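Local coordinates for protein cytochrome c, putative (Shewanella oneidensis, PDB 1SP3) that carries eight c-type hemes and probably works as a respiratory oxidoreductase that reduces tetrathionate, at residues D165-D173 with I398-E406; F239-W250 with K275-P286. All blocks are in the same frame, centred on the assembly; numbering follows the deposited sequence.

Interaction 1 joins two loops, one after helix 136-143 and the other after strand 387-397. Interaction 2 pairs strand 246-251 with strand 276-281, part of the large mixed sheet. Both segments of interaction 2 come between the two halves of interaction 1 in the chain. Their centres lie about 19 Å apart, yet their ends touch. K242 NZ reaches S403 OG at 2.8 Å, and N243 ND2 reaches T168 OG1 at 2.9 Å, both probable hydrogen bonds. M401 SD also packs on A241. Strand 325-339 runs beside strand 246-251 and also pairs with strand 387-397. The loop before strand 246-251 thus meets the loops carrying heme ligands H171 and H400, and strand 387-397 runs into the second.

Interaction 1 (D165-D173 with I398-E406); sequences DKATDVHMD and INHMVSPKE. With HEC (heme c), chain H.
V402 CG2 lies in plane at the edge of the H171 ring, as does the heme atom C1B. The methyl CG2 of V170 sits over the centre of one face. The H400 ring has N399 CB over one face, offset toward the rim, and M172 CE approaches it obliquely, 4.0 Å from CD2. V402 fills the corner where the H171 edge meets the porphyrin: CG1 points anti to its backbone N (chi1 168°) and reaches V170 CG2 and heme CHB. The loops are joined by V170 N to V402 O, 3.1 Å and fairly straight at 166°. D169 OD2 takes M401 N at 2.8 Å, on the anti side but tilted out of the carboxylate plane, in a bent bond. Its other oxygen, OD1, accepts from M172 N at 2.7 Å, closing an Asx motif. This is a bis-histidine heme c site: H171 NE2 binds the iron at 1.9 Å and H213 is the second axial ligand. H400 is an axial ligand of a neighbouring heme, with H185. Without the carboxylate of D169, as with an alanine here, the amides of M401 and M172 would probably lose their acceptor and the two loops could shift. At the propionate end, K405 N donates to heme O2A at 2.6 Å. A water joins that oxygen to K166 NZ and E406 OE2. P404 CD packs against V170 CG1 at 3.9 Å.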
loop_
_atom_site.group_PDB
_atom_site.type_symbol
_atom_site.label_atom_id
_atom_site.label_comp_id
_atom_site.label_asym_id
_atom_site.label_seq_id
_atom_site.Cartn_x
_atom_site.Cartn_y
_atom_site.Cartn_z
ATOM N N ASP A 165 0.915 8.717 -19.611
ATOM C CA ASP A 165 1.077 8.390 -20.988
ATOM C C ASP A 165 1.147 6.877 -21.164
ATOM O O ASP A 165 1.249 6.140 -20.171
ATOM C CB ASP A 165 2.320 9.028 -21.549
ATOM C CG ASP A 165 3.545 8.728 -20.751
ATOM O OD1 ASP A 165 4.567 9.416 -20.982
ATOM O OD2 ASP A 165 3.627 7.836 -19.877
ATOM N N LYS A 166 1.114 6.446 -22.421
ATOM C CA LYS A 166 1.179 5.042 -22.795
ATOM C C LYS A 166 2.420 4.391 -22.238
ATOM O O LYS A 166 2.334 3.268 -21.770
ATOM C CB LYS A 166 1.155 4.841 -24.303
ATOM C CG LYS A 166 0.671 3.443 -24.771
ATOM C CD LYS A 166 0.692 3.352 -26.343
ATOM C CE LYS A 166 0.320 1.949 -26.836
ATOM N NZ LYS A 166 1.220 1.415 -27.976
ATOM N N ALA A 167 3.555 5.071 -22.347
ATOM C CA ALA A 167 4.819 4.583 -21.818
ATOM C C ALA A 167 4.763 4.220 -20.299
ATOM O O ALA A 167 5.479 3.292 -19.875
ATOM C CB ALA A 167 5.936 5.581 -22.076
ATOM N N THR A 168 3.953 4.936 -19.520
ATOM C CA THR A 168 3.797 4.692 -18.110
ATOM C C THR A 168 2.760 3.553 -17.779
ATOM O O THR A 168 3.012 2.669 -16.937
ATOM C CB THR A 168 3.382 5.992 -17.368
ATOM O OG1 THR A 168 4.419 7.014 -17.537
ATOM C CG2 THR A 168 3.249 5.706 -15.746
ATOM N N ASP A 169 1.593 3.605 -18.395
ATOM C CA ASP A 169 0.592 2.595 -18.165
ATOM C C ASP A 169 -0.284 2.542 -19.398
ATOM O O ASP A 169 -1.013 3.495 -19.688
ATOM C CB ASP A 169 -0.270 2.933 -16.912
ATOM C CG ASP A 169 -1.180 1.814 -16.513
ATOM O OD1 ASP A 169 -2.172 1.571 -17.267
ATOM O OD2 ASP A 169 -0.991 1.112 -15.475
ATOM N N VAL A 170 -0.298 1.409 -20.059
ATOM C CA VAL A 170 -1.170 1.265 -21.210
ATOM C C VAL A 170 -2.694 1.324 -20.952
ATOM O O VAL A 170 -3.463 1.662 -21.880
ATOM C CB VAL A 170 -0.839 -0.011 -22.031
ATOM C CG1 VAL A 170 0.593 -0.009 -22.388
ATOM C CG2 VAL A 170 -1.204 -1.324 -21.271
ATOM N N HIS A 171 -3.150 0.922 -19.755
ATOM C CA HIS A 171 -4.574 0.861 -19.481
ATOM C C HIS A 171 -5.073 2.221 -19.063
ATOM O O HIS A 171 -6.127 2.647 -19.522
ATOM C CB HIS A 171 -4.842 -0.205 -18.391
ATOM C CG HIS A 171 -4.429 -1.577 -18.809
ATOM N ND1 HIS A 171 -3.302 -2.210 -18.323
ATOM C CD2 HIS A 171 -4.959 -2.416 -19.727
ATOM C CE1 HIS A 171 -3.199 -3.412 -18.863
ATOM N NE2 HIS A 171 -4.207 -3.572 -19.711
ATOM N N MET A 172 -4.293 2.933 -18.241
ATOM C CA MET A 172 -4.689 4.264 -17.776
ATOM C C MET A 172 -4.335 5.492 -18.682
ATOM O O MET A 172 -4.864 6.605 -18.501
ATOM C CB MET A 172 -4.136 4.488 -16.348
ATOM C CG MET A 172 -4.906 3.525 -15.340
ATOM S SD MET A 172 -4.325 3.786 -13.648
ATOM C CE MET A 172 -3.313 2.316 -13.405
ATOM N N ASP A 173 -3.386 5.275 -19.572
ATOM C CA ASP A 173 -2.985 6.190 -20.663
ATOM C C ASP A 173 -4.097 7.152 -21.097
ATOM O O ASP A 173 -5.080 6.728 -21.657
ATOM C CB ASP A 173 -2.613 5.340 -21.836
ATOM C CG ASP A 173 -2.318 6.149 -23.097
ATOM O OD1 ASP A 173 -2.050 7.435 -23.083
ATOM O OD2 ASP A 173 -2.282 5.484 -24.161
ATOM N N ILE A 398 3.227 -5.894 -7.320
ATOM C CA ILE A 398 3.248 -4.908 -8.357
ATOM C C ILE A 398 2.165 -5.299 -9.371
ATOM O O ILE A 398 2.270 -6.320 -9.979
ATOM C CB ILE A 398 4.642 -4.916 -9.042
ATOM C CG1 ILE A 398 5.741 -4.371 -8.093
ATOM C CG2 ILE A 398 4.598 -4.047 -10.267
ATOM C CD1 ILE A 398 5.347 -2.886 -7.694
ATOM N N ASN A 399 1.199 -4.413 -9.647
ATOM C CA ASN A 399 0.103 -4.696 -10.541
ATOM C C ASN A 399 -0.192 -3.660 -11.601
ATOM O O ASN A 399 -0.982 -3.966 -12.520
ATOM C CB ASN A 399 -1.215 -4.968 -9.764
ATOM C CG ASN A 399 -1.135 -6.252 -8.923
ATOM O OD1 ASN A 399 -1.250 -7.383 -9.410
ATOM N ND2 ASN A 399 -0.949 -6.049 -7.644
ATOM N N HIS A 400 0.356 -2.462 -11.461
ATOM C CA HIS A 400 0.079 -1.322 -12.352
ATOM C C HIS A 400 1.316 -0.970 -13.192
ATOM O O HIS A 400 2.337 -1.602 -12.994
ATOM C CB HIS A 400 -0.528 -0.138 -11.589
ATOM C CG HIS A 400 -1.616 -0.580 -10.662
ATOM N ND1 HIS A 400 -1.360 -1.020 -9.371
ATOM C CD2 HIS A 400 -2.938 -0.795 -10.877
ATOM C CE1 HIS A 400 -2.492 -1.446 -8.823
ATOM N NE2 HIS A 400 -3.464 -1.308 -9.707
ATOM N N MET A 401 1.208 0.023 -14.110
ATOM C CA MET A 401 2.273 0.346 -15.038
ATOM C C MET A 401 2.532 -0.780 -16.061
ATOM O O MET A 401 3.667 -0.963 -16.544
ATOM C CB MET A 401 3.596 0.730 -14.332
ATOM C CG MET A 401 3.475 2.015 -13.461
ATOM S SD MET A 401 5.014 2.559 -12.562
ATOM C CE MET A 401 4.401 4.190 -12.020
ATOM N N VAL A 402 1.497 -1.468 -16.468
ATOM C CA VAL A 402 1.733 -2.427 -17.527
ATOM C C VAL A 402 2.336 -1.619 -18.719
ATOM O O VAL A 402 1.837 -0.549 -19.063
ATOM C CB VAL A 402 0.449 -3.185 -17.905
ATOM C CG1 VAL A 402 0.663 -3.990 -19.245
ATOM C CG2 VAL A 402 -0.010 -4.143 -16.703
ATOM N N SER A 403 3.475 -2.077 -19.254
ATOM C CA SER A 403 4.171 -1.374 -20.344
ATOM C C SER A 403 3.604 -1.825 -21.701
ATOM O O SER A 403 3.010 -2.920 -21.760
ATOM C CB SER A 403 5.639 -1.792 -20.304
ATOM O OG SER A 403 6.179 -1.249 -19.134
ATOM N N PRO A 404 3.840 -1.059 -22.797
ATOM C CA PRO A 404 3.466 -1.572 -24.141
ATOM C C PRO A 404 4.074 -2.909 -24.399
ATOM O O PRO A 404 5.090 -3.216 -23.770
ATOM C CB PRO A 404 4.045 -0.540 -25.131
ATOM C CG PRO A 404 4.140 0.727 -24.365
ATOM C CD PRO A 404 4.439 0.305 -22.854
ATOM N N LYS A 405 3.481 -3.665 -25.313
ATOM C CA LYS A 405 3.873 -5.042 -25.568
ATOM C C LYS A 405 5.351 -5.177 -25.998
ATOM O O LYS A 405 6.010 -6.187 -25.695
ATOM C CB LYS A 405 2.908 -5.645 -26.590
ATOM C CG LYS A 405 2.965 -4.933 -27.963
ATOM C CD LYS A 405 1.919 -5.485 -28.923
ATOM C CE LYS A 405 2.195 -5.026 -30.403
ATOM N NZ LYS A 405 1.722 -3.573 -30.557
ATOM N N GLU A 406 5.878 -4.120 -26.622
ATOM C CA GLU A 406 7.284 -4.111 -27.118
ATOM C C GLU A 406 8.321 -4.123 -25.966
ATOM O O GLU A 406 9.463 -4.466 -26.191
ATOM C CB GLU A 406 7.572 -2.919 -28.124
ATOM C CG GLU A 406 6.752 -2.960 -29.393
ATOM C CD GLU A 406 5.326 -2.384 -29.252
ATOM O OE1 GLU A 406 4.519 -2.662 -30.192
ATOM O OE2 GLU A 406 5.004 -1.639 -28.250
HETATM FE FE HEC H . -4.817 -5.139 -20.652
HETATM C CHA HEC H . -3.941 -3.705 -23.608
HETATM C CHB HEC H . -1.754 -6.682 -20.463
HETATM C CHC HEC H . -5.442 -6.073 -17.434
HETATM C CHD HEC H . -8.056 -4.392 -21.125
HETATM N NA HEC H . -3.156 -5.156 -21.797
HETATM C C1A HEC H . -3.013 -4.516 -22.982
HETATM C C2A HEC H . -1.729 -4.803 -23.513
HETATM C C3A HEC H . -1.114 -5.623 -22.660
HETATM C C4A HEC H . -2.012 -5.878 -21.579
HETATM C CMA HEC H . 0.319 -6.197 -22.791
HETATM C CAA HEC H . -1.244 -4.232 -24.879
HETATM C CBA HEC H . -0.456 -2.964 -24.670
HETATM C CGA HEC H . 0.064 -2.463 -26.025
HETATM O O1A HEC H . -0.772 -1.906 -26.764
HETATM O O2A HEC H . 1.288 -2.604 -26.316
HETATM N NB HEC H . -3.803 -6.218 -19.204
HETATM C C1B HEC H . -2.523 -6.669 -19.326
HETATM C C2B HEC H . -2.132 -7.178 -18.057
HETATM C C3B HEC H . -3.144 -6.984 -17.199
HETATM C C4B HEC H . -4.218 -6.381 -17.931
HETATM C CMB HEC H . -0.781 -7.855 -17.767
HETATM C CAB HEC H . -3.189 -7.332 -15.686
HETATM C CBB HEC H . -2.396 -6.652 -14.830
HETATM N NC HEC H . -6.439 -5.292 -19.485
HETATM C C1C HEC H . -6.498 -5.656 -18.175
HETATM C C2C HEC H . -7.859 -5.542 -17.731
HETATM C C3C HEC H . -8.594 -5.021 -18.769
HETATM C C4C HEC H . -7.692 -4.851 -19.871
HETATM C CMC HEC H . -8.300 -5.907 -16.304
HETATM C CAC HEC H . -10.144 -4.750 -18.874
HETATM C CBC HEC H . -10.886 -4.284 -17.825
HETATM N ND HEC H . -5.857 -4.169 -22.154
HETATM C C1D HEC H . -7.225 -3.951 -22.124
HETATM C C2D HEC H . -7.615 -3.210 -23.324
HETATM C C3D HEC H . -6.299 -3.016 -24.073
HETATM C C4D HEC H . -5.273 -3.658 -23.272
HETATM C CMD HEC H . -9.031 -2.725 -23.725
HETATM C CAD HEC H . -6.008 -2.343 -25.415
HETATM C CBD HEC H . -6.309 -3.514 -26.363
HETATM C CGD HEC H . -6.323 -2.977 -27.775
HETATM O O1D HEC H . -7.144 -3.535 -28.576
HETATM O O2D HEC H . -5.530 -2.011 -28.067
HETATM O O HOH W 1 2.176 -1.202 -28.146
#

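Interaction 2 (F239-W250 with K275-P286)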
loop_
_atom_site.group_PDB
_atom_site.type_symbol
_atom_site.label_atom_id
_atom_site.label_comp_id
_atom_site.label_asym_id
_atom_site.label_seq_id
_atom_site.Cartn_x
_atom_site.Cartn_y
_atom_site.Cartn_z
ATOM N N PHE A 239 9.248 -2.747 -15.226
ATOM C CA PHE A 239 9.748 -1.690 -14.317
ATOM C C PHE A 239 8.597 -0.989 -13.582
ATOM O O PHE A 239 7.486 -0.785 -14.166
ATOM C CB PHE A 239 10.539 -0.616 -15.068
ATOM C CG PHE A 239 11.808 -1.154 -15.762
ATOM C CD1 PHE A 239 11.786 -1.500 -17.130
ATOM C CD2 PHE A 239 12.992 -1.342 -15.031
ATOM C CE1 PHE A 239 12.995 -1.932 -17.797
ATOM C CE2 PHE A 239 14.213 -1.793 -15.668
ATOM C CZ PHE A 239 14.214 -2.076 -17.068
ATOM N N PHE A 240 8.873 -0.593 -12.331
ATOM C CA PHE A 240 8.051 0.363 -11.642
ATOM C C PHE A 240 8.873 1.623 -11.233
ATOM O O PHE A 240 10.093 1.728 -11.508
ATOM C CB PHE A 240 7.377 -0.352 -10.486
ATOM C CG PHE A 240 8.317 -0.765 -9.401
ATOM C CD1 PHE A 240 8.591 0.090 -8.361
ATOM C CD2 PHE A 240 8.859 -2.049 -9.368
ATOM C CE1 PHE A 240 9.430 -0.313 -7.322
ATOM C CE2 PHE A 240 9.722 -2.453 -8.361
ATOM C CZ PHE A 240 10.004 -1.622 -7.343
ATOM N N ALA A 241 8.226 2.579 -10.564
ATOM C CA ALA A 241 8.852 3.888 -10.291
ATOM C C ALA A 241 9.483 4.406 -11.607
ATOM O O ALA A 241 10.621 4.793 -11.675
ATOM C CB ALA A 241 9.929 3.775 -9.175
ATOM N N LYS A 242 8.732 4.324 -12.674
ATOM C CA LYS A 242 9.224 4.721 -13.974
ATOM C C LYS A 242 9.539 6.196 -14.053
ATOM O O LYS A 242 10.444 6.569 -14.780
ATOM C CB LYS A 242 8.160 4.377 -14.990
ATOM C CG LYS A 242 8.111 2.954 -15.430
ATOM C CD LYS A 242 6.806 2.754 -16.292
ATOM C CE LYS A 242 6.743 1.351 -16.784
ATOM N NZ LYS A 242 5.588 1.091 -17.699
ATOM N N ASN A 243 8.787 7.053 -13.348
ATOM C CA ASN A 243 8.839 8.506 -13.602
ATOM C C ASN A 243 9.468 9.319 -12.475
ATOM O O ASN A 243 9.846 10.463 -12.689
ATOM C CB ASN A 243 7.458 9.067 -13.942
ATOM C CG ASN A 243 6.892 8.428 -15.204
ATOM O OD1 ASN A 243 7.617 8.215 -16.185
ATOM N ND2 ASN A 243 5.637 8.031 -15.154
ATOM N N GLU A 244 9.581 8.690 -11.310
ATOM C CA GLU A 244 9.852 9.348 -10.031
ATOM C C GLU A 244 10.495 8.278 -9.067
ATOM O O GLU A 244 9.947 7.201 -8.947
ATOM C CB GLU A 244 8.487 9.717 -9.490
ATOM C CG GLU A 244 8.413 10.796 -8.433
ATOM C CD GLU A 244 7.163 11.632 -8.647
ATOM O OE1 GLU A 244 6.024 11.032 -8.632
ATOM O OE2 GLU A 244 7.324 12.874 -8.887
ATOM N N PRO A 245 11.545 8.642 -8.304
ATOM C CA PRO A 245 12.205 7.731 -7.342
ATOM C C PRO A 245 11.240 7.240 -6.279
ATOM O O PRO A 245 10.406 8.036 -5.908
ATOM C CB PRO A 245 13.294 8.631 -6.682
ATOM C CG PRO A 245 13.529 9.735 -7.696
ATOM C CD PRO A 245 12.155 9.996 -8.298
ATOM N N THR A 246 11.374 5.977 -5.832
ATOM C CA THR A 246 10.700 5.429 -4.658
ATOM C C THR A 246 11.728 5.115 -3.647
ATOM O O THR A 246 12.926 4.809 -3.984
ATOM C CB THR A 246 10.160 3.985 -4.829
ATOM O OG1 THR A 246 10.756 3.324 -5.969
ATOM C CG2 THR A 246 8.805 3.936 -4.884
ATOM N N LYS A 247 11.253 5.029 -2.413
ATOM C CA LYS A 247 12.151 4.667 -1.325
ATOM C C LYS A 247 12.371 3.155 -1.343
ATOM O O LYS A 247 11.406 2.399 -1.397
ATOM C CB LYS A 247 11.537 5.134 -0.043
ATOM C CG LYS A 247 12.464 5.086 1.163
ATOM C CD LYS A 247 11.764 5.730 2.378
ATOM C CE LYS A 247 11.589 7.216 2.157
ATOM N NZ LYS A 247 10.821 7.791 3.341
ATOM N N MET A 248 13.622 2.745 -1.328
ATOM C CA MET A 248 13.975 1.347 -1.304
ATOM C C MET A 248 14.482 0.911 0.082
ATOM O O MET A 248 14.322 -0.256 0.459
ATOM C CB MET A 248 15.008 1.018 -2.403
ATOM C CG MET A 248 14.427 1.296 -3.864
ATOM S SD MET A 248 12.984 0.216 -4.369
ATOM C CE MET A 248 13.667 -1.533 -4.353
ATOM N N GLN A 249 15.041 1.822 0.850
ATOM C CA GLN A 249 15.524 1.482 2.234
ATOM C C GLN A 249 15.236 2.616 3.165
ATOM O O GLN A 249 15.328 3.745 2.765
ATOM C CB GLN A 249 17.021 1.262 2.286
ATOM C CG GLN A 249 17.523 0.381 1.119
ATOM C CD GLN A 249 18.994 0.084 1.187
ATOM O OE1 GLN A 249 19.643 -0.054 0.130
ATOM N NE2 GLN A 249 19.544 0.024 2.410
ATOM N N TRP A 250 14.885 2.278 4.402
ATOM C CA TRP A 250 14.655 3.234 5.488
ATOM C C TRP A 250 15.304 2.621 6.766
ATOM O O TRP A 250 14.725 1.733 7.435
ATOM C CB TRP A 250 13.153 3.437 5.729
ATOM C CG TRP A 250 12.799 4.574 6.632
ATOM C CD1 TRP A 250 13.541 5.095 7.713
ATOM C CD2 TRP A 250 11.569 5.325 6.593
ATOM N NE1 TRP A 250 12.809 6.096 8.308
ATOM C CE2 TRP A 250 11.611 6.258 7.637
ATOM C CE3 TRP A 250 10.433 5.273 5.782
ATOM C CZ2 TRP A 250 10.587 7.154 7.871
ATOM C CZ3 TRP A 250 9.418 6.173 5.995
ATOM C CH2 TRP A 250 9.489 7.094 7.043
ATOM N N LYS A 275 14.069 10.978 10.680
ATOM C CA LYS A 275 13.735 9.649 10.178
ATOM C C LYS A 275 14.865 8.644 9.944
ATOM O O LYS A 275 14.590 7.509 9.880
ATOM C CB LYS A 275 12.955 9.805 8.855
ATOM C CG LYS A 275 11.543 10.480 9.039
ATOM C CD LYS A 275 10.884 10.833 7.675
ATOM C CE LYS A 275 9.725 11.893 7.833
ATOM N NZ LYS A 275 8.889 12.120 6.584
ATOM N N GLY A 276 16.101 9.054 9.725
ATOM C CA GLY A 276 17.210 8.097 9.541
ATOM C C GLY A 276 17.725 8.162 8.105
ATOM O O GLY A 276 17.631 9.186 7.502
ATOM N N ASN A 277 18.314 7.091 7.571
ATOM C CA ASN A 277 18.843 7.102 6.208
ATOM C C ASN A 277 17.920 6.456 5.234
ATOM O O ASN A 277 17.268 5.456 5.601
ATOM C CB ASN A 277 20.166 6.350 6.116
ATOM C CG ASN A 277 21.334 7.223 6.568
ATOM O OD1 ASN A 277 21.882 7.953 5.787
ATOM N ND2 ASN A 277 21.598 7.250 7.870
ATOM N N PHE A 278 17.889 7.002 4.004
ATOM C CA PHE A 278 17.125 6.479 2.874
ATOM C C PHE A 278 17.992 6.124 1.644
ATOM O O PHE A 278 19.110 6.664 1.442
ATOM C CB PHE A 278 16.152 7.544 2.397
ATOM C CG PHE A 278 15.268 8.123 3.462
ATOM C CD1 PHE A 278 15.112 9.508 3.552
ATOM C CD2 PHE A 278 14.572 7.324 4.330
ATOM C CE1 PHE A 278 14.278 10.045 4.535
ATOM C CE2 PHE A 278 13.752 7.838 5.296
ATOM C CZ PHE A 278 13.584 9.197 5.401
ATOM N N VAL A 279 17.509 5.164 0.855
ATOM C CA VAL A 279 18.026 4.922 -0.495
ATOM C C VAL A 279 16.777 4.990 -1.412
ATOM O O VAL A 279 15.730 4.442 -1.092
ATOM C CB VAL A 279 18.759 3.554 -0.588
ATOM C CG1 VAL A 279 19.326 3.314 -2.012
ATOM C CG2 VAL A 279 19.930 3.450 0.486
ATOM N N TRP A 280 16.889 5.753 -2.481
ATOM C CA TRP A 280 15.881 5.918 -3.427
ATOM C C TRP A 280 16.337 5.319 -4.688
ATOM O O TRP A 280 17.552 5.253 -4.931
ATOM C CB TRP A 280 15.692 7.397 -3.668
ATOM C CG TRP A 280 15.183 8.119 -2.441
ATOM C CD1 TRP A 280 15.934 8.627 -1.408
ATOM C CD2 TRP A 280 13.811 8.424 -2.142
ATOM N NE1 TRP A 280 15.090 9.194 -0.475
ATOM C CE2 TRP A 280 13.790 9.124 -0.924
ATOM C CE3 TRP A 280 12.591 8.186 -2.796
ATOM C CZ2 TRP A 280 12.583 9.598 -0.337
ATOM C CZ3 TRP A 280 11.376 8.631 -2.191
ATOM C CH2 TRP A 280 11.384 9.324 -0.990
ATOM N N GLU A 281 15.369 4.881 -5.514
ATOM C CA GLU A 281 15.682 4.312 -6.854
ATOM C C GLU A 281 14.562 4.650 -7.810
ATOM O O GLU A 281 13.372 4.741 -7.416
ATOM C CB GLU A 281 15.882 2.817 -6.805
ATOM C CG GLU A 281 16.748 2.296 -7.953
ATOM C CD GLU A 281 16.836 0.766 -8.062
ATOM O OE1 GLU A 281 16.788 0.070 -7.007
ATOM O OE2 GLU A 281 16.973 0.263 -9.233
ATOM N N LYS A 282 14.949 4.907 -9.069
ATOM C CA LYS A 282 13.988 5.169 -10.101
ATOM C C LYS A 282 14.134 4.039 -11.187
ATOM O O LYS A 282 15.214 3.508 -11.364
ATOM C CB LYS A 282 14.410 6.511 -10.691
ATOM C CG LYS A 282 13.304 7.386 -11.253
ATOM C CD LYS A 282 13.853 8.464 -12.241
ATOM C CE LYS A 282 13.388 8.193 -13.655
ATOM N NZ LYS A 282 13.154 9.496 -14.375
ATOM N N MET A 283 13.068 3.705 -11.902
ATOM C CA MET A 283 13.127 2.725 -12.963
ATOM C C MET A 283 13.566 1.329 -12.404
ATOM O O MET A 283 14.653 0.789 -12.749
ATOM C CB MET A 283 13.970 3.266 -14.146
ATOM C CG MET A 283 13.601 2.609 -15.490
ATOM S SD MET A 283 11.881 2.972 -16.158
ATOM C CE MET A 283 12.121 1.997 -17.592
ATOM N N VAL A 284 12.709 0.782 -11.501
ATOM C CA VAL A 284 13.099 -0.310 -10.640
ATOM C C VAL A 284 12.586 -1.649 -11.162
ATOM O O VAL A 284 11.354 -1.790 -11.473
ATOM C CB VAL A 284 12.590 -0.074 -9.199
ATOM C CG1 VAL A 284 13.194 -1.067 -8.240
ATOM C CG2 VAL A 284 12.984 1.347 -8.721
ATOM N N LYS A 285 13.486 -2.618 -11.260
ATOM C CA LYS A 285 13.044 -3.953 -11.533
ATOM C C LYS A 285 12.452 -4.503 -10.279
ATOM O O LYS A 285 12.953 -4.335 -9.135
ATOM C CB LYS A 285 14.201 -4.840 -11.951
ATOM C CG LYS A 285 14.880 -4.373 -13.256
ATOM C CD LYS A 285 16.162 -5.160 -13.475
ATOM C CE LYS A 285 16.750 -4.764 -14.867
ATOM N NZ LYS A 285 18.206 -5.108 -15.001
ATOM N N PRO A 286 11.347 -5.198 -10.475
ATOM C CA PRO A 286 10.747 -5.970 -9.388
ATOM C C PRO A 286 11.657 -7.141 -8.983
ATOM O O PRO A 286 12.478 -7.550 -9.753
ATOM C CB PRO A 286 9.464 -6.524 -10.025
ATOM C CG PRO A 286 9.136 -5.611 -11.145
ATOM C CD PRO A 286 10.509 -5.204 -11.700
#
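F278 turns its edge to the face of W250 in a T-shaped pair, planes at 88°, inside an antiparallel strand pair of the mixed sheet. The strands are 246-251 and 276-281. A classic beta bulge interrupts them, where M248 and Q249 both face V279. M248 N donates to V279 O at 2.7 Å, and the bond from Q249 N is weak. K247 and W280 form a non-hydrogen-bonded pair, and so do W250 and F278. All four side chains lie on one side of the sheet. There K247 fills the hollow between two rings. Its CG stands anti to the backbone N (chi1 -168°), and the chain bends at chi3. CB lies over the six-membered ring of W280, CE packs on W280 CZ2 at 3.6 Å, and NZ sits over the F278 face, a cation-pi contact 3.9 Å from the ring centroid. P245 CB abuts W280 at CE3. W280 NE1 is hydrogen-bonded to H269 O.

Before strand 246-251 and after strand 276-281, a single bridge pairs F240 with V284. V284 is a bump that fits against F240. Its CB lies over the F240 face, and CG1 reaches F240 CZ at 3.4 Å. CG2 meets A241 CB, while M248 CE meets V284 CG1 at 3.9 Å. P286 CA fits in plane at the F240 edge. M283 bends at chi2, laying CE over the F239 face, with SD oblique to the ring in a Met-aromatic contact. At the other end, W250 NE1 donates to K275 O at 2.8 Å, from above the carbonyl plane.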